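Local coordinates for neck appendage protein (Bacillus phage GA-1, PDB 3GUD), which carries at its C-terminal end, the part present here, an intramolecular chaperone that mediates folding of a triple beta-helix, at residues Pro11-Asp14 with Lys15-Asp18; Gln50-Val53 with Lys54-Asp58. All coordinates share one frame; numbering follows the deposited sequence.

How the contacts relate
Two short helices, described at the entry into one and over most of the other, illustrate how a small chaperone domain is assembled from local pieces. Contact 1 comes first along the chain, where the loop after strand 6-10 enters helix 14-20; contact 2 follows inside helix 49-58. Their centres lie about 15 Å apart, and they meet where Phe-56 CZ comes within 4.2 Å of Val-16 O. Phe-56 also packs on Ala-19 and Trp-20, so the second helix rests against the first. Contact 1 leans further on helix 102-120 and on the second of the three subunits, whereas contact 2 packs chiefly within its own chain, with Gln-50 touching Arg-4 of the third subunit.

Contact 1 of 2, residues Pro11-Asp14 with Lys15-Asp18; sequences PISD and KVLD
Ser-13 and Val-16 make the tight end of this helix start: Ser-13 CB lies 3.3 Å from Val-16 CG2, shorter than a usual carbon-carbon contact. The same methyl is 3.3 Å from Ser-13 OG, so the serine lies against one branch of the valine with both of its side-chain atoms. That branch is CG2 because Val-16 has CG1 anti to its own N (chi1 178°), which leaves CG2 beside that N and turned back to the serine. Ser-13 occupies the N-cap position, and Ser-13 O starts the helical bonding by accepting Leu-17 N at 3.2 Å. The N-H points fairly straight at the oxygen, 159°, although the donor stands above the carbonyl plane. Before the cap, Ile-12 CG2 only grazes Leu-17 CD2 at 4.5 Å; the two side chains turn instead to helix 102-120, Ile-12 to Ala-111 and Leu-17 to Leu-108 and Cys-112. From the second subunit, Gln-27 OE1 accepts Ser-13 N, while Tyr-26 and Phe-45 of that subunit pack on Ile-12 and Val-16. The solvent side, at Lys-15, is looser: the lysine touches the serine merely through CG, 4.0 Å from Ser-13 OG, and its bent chain leads away into an exposed position. The Asp-18 carboxylate is modelled too close to Asp-14 O for its exact place to be trusted. Arg-115 NH2 forms salt bridges with OD1 of both Asp-14 and Asp-18, which probably offsets the repulsion between the two carboxylates.

Contact 2 of 2, residues Gln50-Val53 with Lys54-Asp58; sequences QQIV and KVFED
Val-55 overlaps the carbonyl ends of the preceding turn, its CG2 lying 3.3 Å from Ile-52 O and its CG1 3.7 Å from Gln-51 O. Both methyls thus face acceptors already engaged by the helix: Gln-51 O takes Val-55 N at 3.1 Å, a weak bond to it from Lys-54 N being doubtful, while Phe-56 N reaches Ile-52 O only weakly. Ile-52 O lies oblique to the Phe-56 ring, 3.6 Å from Phe-56 CD2, and Val-55 CG2 meets the ring at its edge, in plane. The Ile-52 side chain barely touches that ring, its CG2 4.5 Å from Phe-56 CD2. Ile-52 packs instead on Trp-20 of helix 14-20 and, with Val-53, on Val-69 of strand 69-73, while Phe-56 packs on Leu-68, as expected of an amphipathic helix with Ile-52 and Phe-56 buried. On the exposed face Lys-54 runs back along the turn: extended at chi2, it bends at chi3 (-58°) and lays CE 3.2 Å from Gln-50 O. Glu-57 CG passes 3.6 Å from Val-53 O. Every hydrogen bond joining the two segments is a main-chain one, implying that the helical backbone supplies the directional bonding here and the side chains its packing.

Contact 1 of 2, residues Pro11-Asp14 with Lys15-Asp18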
loop_
_atom_site.group_PDB
_atom_site.type_symbol
_atom_site.label_atom_id
_atom_site.label_comp_id
_atom_site.label_asym_id
_atom_site.label_seq_id
_atom_site.Cartn_x
_atom_site.Cartn_y
_atom_site.Cartn_z
ATOM N N PRO A 11 11.252 19.166 1.067
ATOM C CA PRO A 11 11.220 18.181 2.144
ATOM C C PRO A 11 9.947 18.358 2.961
ATOM O O PRO A 11 9.249 19.360 2.815
ATOM C CB PRO A 11 12.464 18.524 2.961
ATOM C CG PRO A 11 13.375 19.223 1.979
ATOM C CD PRO A 11 12.449 20.019 1.122
ATOM N N ILE A 12 9.645 17.389 3.811
ATOM C CA ILE A 12 8.346 17.346 4.468
ATOM C C ILE A 12 8.222 18.302 5.666
ATOM O O ILE A 12 9.023 18.263 6.606
ATOM C CB ILE A 12 7.977 15.890 4.862
ATOM C CG1 ILE A 12 7.901 15.015 3.604
ATOM C CG2 ILE A 12 6.665 15.847 5.671
ATOM C CD1 ILE A 12 7.941 13.539 3.880
ATOM N N SER A 13 7.205 19.160 5.597
ATOM C CA SER A 13 6.822 20.066 6.678
ATOM C C SER A 13 6.998 19.414 8.048
ATOM O O SER A 13 6.749 18.212 8.219
ATOM C CB SER A 13 5.366 20.516 6.482
ATOM O OG SER A 13 4.958 21.435 7.472
ATOM N N ASP A 14 7.446 20.216 9.013
ATOM C CA ASP A 14 7.769 19.726 10.354
ATOM C C ASP A 14 6.559 19.810 11.269
ATOM O O ASP A 14 6.366 18.966 12.135
ATOM C CB ASP A 14 8.915 20.542 10.956
ATOM C CG ASP A 14 10.263 19.880 10.795
ATOM O OD1 ASP A 14 10.396 18.682 11.148
ATOM O OD2 ASP A 14 11.191 20.586 10.342
ATOM N N LYS A 15 5.747 20.842 11.075
ATOM C CA LYS A 15 4.470 20.935 11.771
ATOM C C LYS A 15 3.618 19.734 11.371
ATOM O O LYS A 15 2.980 19.113 12.223
ATOM C CB LYS A 15 3.723 22.228 11.423
ATOM C CG LYS A 15 4.611 23.391 10.994
ATOM C CD LYS A 15 4.970 24.327 12.147
ATOM C CE LYS A 15 6.047 25.320 11.714
ATOM N NZ LYS A 15 5.855 26.678 12.301
ATOM N N VAL A 16 3.609 19.406 10.076
ATOM C CA VAL A 16 2.915 18.211 9.580
ATOM C C VAL A 16 3.422 16.931 10.246
ATOM O O VAL A 16 2.646 16.159 10.806
ATOM C CB VAL A 16 3.067 18.067 8.061
ATOM C CG1 VAL A 16 2.385 16.793 7.565
ATOM C CG2 VAL A 16 2.490 19.286 7.373
ATOM N N LEU A 17 4.729 16.710 10.176
ATOM C CA LEU A 17 5.338 15.525 10.755
ATOM C C LEU A 17 5.065 15.512 12.248
ATOM O O LEU A 17 4.940 14.462 12.874
ATOM C CB LEU A 17 6.838 15.547 10.478
ATOM C CG LEU A 17 7.548 14.233 10.146
ATOM C CD1 LEU A 17 6.629 13.286 9.403
ATOM C CD2 LEU A 17 8.812 14.486 9.339
ATOM N N ASP A 18 4.956 16.703 12.817
ATOM C CA ASP A 18 4.727 16.846 14.243
ATOM C C ASP A 18 3.263 16.588 14.612
ATOM O O ASP A 18 2.950 16.127 15.719
ATOM C CB ASP A 18 5.183 18.230 14.698
ATOM C CG ASP A 18 6.692 18.392 14.618
ATOM O OD1 ASP A 18 7.397 17.356 14.620
ATOM O OD2 ASP A 18 7.169 19.548 14.544
#

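Contact 2 of 2, residues Gln50-Val53 with Lys54-Asp58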
loop_
_atom_site.group_PDB
_atom_site.type_symbol
_atom_site.label_atom_id
_atom_site.label_comp_id
_atom_site.label_asym_id
_atom_site.label_seq_id
_atom_site.Cartn_x
_atom_site.Cartn_y
_atom_site.Cartn_z
ATOM N N GLN A 50 -11.206 9.920 12.265
ATOM C CA GLN A 50 -11.697 10.947 13.174
ATOM C C GLN A 50 -10.642 11.397 14.136
ATOM O O GLN A 50 -10.557 12.566 14.454
ATOM C CB GLN A 50 -12.892 10.457 13.981
ATOM C CG GLN A 50 -14.208 10.538 13.246
ATOM C CD GLN A 50 -14.436 9.348 12.349
ATOM O OE1 GLN A 50 -13.501 8.611 12.033
ATOM N NE2 GLN A 50 -15.687 9.146 11.933
ATOM N N GLN A 51 -9.855 10.471 14.638
ATOM C CA GLN A 51 -8.769 10.877 15.492
ATOM C C GLN A 51 -7.710 11.665 14.725
ATOM O O GLN A 51 -7.087 12.577 15.278
ATOM C CB GLN A 51 -8.068 9.683 16.066
ATOM C CG GLN A 51 -6.613 9.840 15.786
ATOM C CD GLN A 51 -5.786 9.228 16.820
ATOM O OE1 GLN A 51 -6.282 8.465 17.645
ATOM N NE2 GLN A 51 -4.504 9.542 16.807
ATOM N N ILE A 52 -7.464 11.270 13.475
ATOM C CA ILE A 52 -6.467 11.931 12.639
ATOM C C ILE A 52 -6.879 13.379 12.438
ATOM O O ILE A 52 -6.093 14.303 12.649
ATOM C CB ILE A 52 -6.341 11.258 11.256
ATOM C CG1 ILE A 52 -5.679 9.896 11.374
ATOM C CG2 ILE A 52 -5.528 12.121 10.291
ATOM C CD1 ILE A 52 -5.370 9.282 10.017
ATOM N N VAL A 53 -8.125 13.575 12.032
ATOM C CA VAL A 53 -8.581 14.899 11.685
ATOM C C VAL A 53 -8.419 15.798 12.896
ATOM O O VAL A 53 -8.430 17.020 12.776
ATOM C CB VAL A 53 -10.055 14.899 11.237
ATOM C CG1 VAL A 53 -10.353 13.698 10.373
ATOM C CG2 VAL A 53 -10.965 14.924 12.437
ATOM N N LYS A 54 -8.233 15.179 14.058
ATOM C CA LYS A 54 -8.264 15.877 15.340
ATOM C C LYS A 54 -6.875 16.332 15.769
ATOM O O LYS A 54 -6.711 17.475 16.196
ATOM C CB LYS A 54 -8.862 14.971 16.418
ATOM C CG LYS A 54 -10.011 15.582 17.184
ATOM C CD LYS A 54 -10.602 14.586 18.189
ATOM C CE LYS A 54 -11.093 13.287 17.537
ATOM N NZ LYS A 54 -11.322 12.228 18.562
ATOM N N VAL A 55 -5.885 15.440 15.663
ATOM C CA VAL A 55 -4.506 15.755 16.073
ATOM C C VAL A 55 -3.911 16.832 15.174
ATOM O O VAL A 55 -3.042 17.605 15.598
ATOM C CB VAL A 55 -3.578 14.522 16.078
ATOM C CG1 VAL A 55 -4.051 13.512 17.106
ATOM C CG2 VAL A 55 -3.491 13.909 14.693
ATOM N N PHE A 56 -4.389 16.886 13.935
ATOM C CA PHE A 56 -4.000 17.956 13.029
ATOM C C PHE A 56 -4.682 19.280 13.388
ATOM O O PHE A 56 -4.123 20.337 13.135
ATOM C CB PHE A 56 -4.320 17.593 11.589
ATOM C CG PHE A 56 -3.281 16.755 10.934
ATOM C CD1 PHE A 56 -2.679 17.176 9.762
ATOM C CD2 PHE A 56 -2.890 15.557 11.496
ATOM C CE1 PHE A 56 -1.711 16.403 9.145
ATOM C CE2 PHE A 56 -1.923 14.782 10.890
ATOM C CZ PHE A 56 -1.329 15.207 9.709
ATOM N N GLU A 57 -5.904 19.203 13.910
ATOM C CA GLU A 57 -6.679 20.349 14.398
ATOM C C GLU A 57 -6.071 21.000 15.604
ATOM O O GLU A 57 -6.036 22.171 15.680
ATOM C CB GLU A 57 -8.163 20.046 14.619
ATOM C CG GLU A 57 -9.072 20.439 13.490
ATOM C CD GLU A 57 -10.484 19.992 13.713
ATOM O OE1 GLU A 57 -10.718 19.339 14.698
ATOM O OE2 GLU A 57 -11.357 20.276 12.914
ATOM N N ASP A 58 -5.553 20.217 16.518
ATOM C CA ASP A 58 -4.818 20.725 17.640
ATOM C C ASP A 58 -3.552 21.468 17.231
ATOM O O ASP A 58 -3.302 22.533 17.717
ATOM C CB ASP A 58 -4.318 19.575 18.495
ATOM C CG ASP A 58 -5.391 18.734 19.034
ATOM O OD1 ASP A 58 -6.485 19.217 19.258
ATOM O OD2 ASP A 58 -5.104 17.572 19.255
#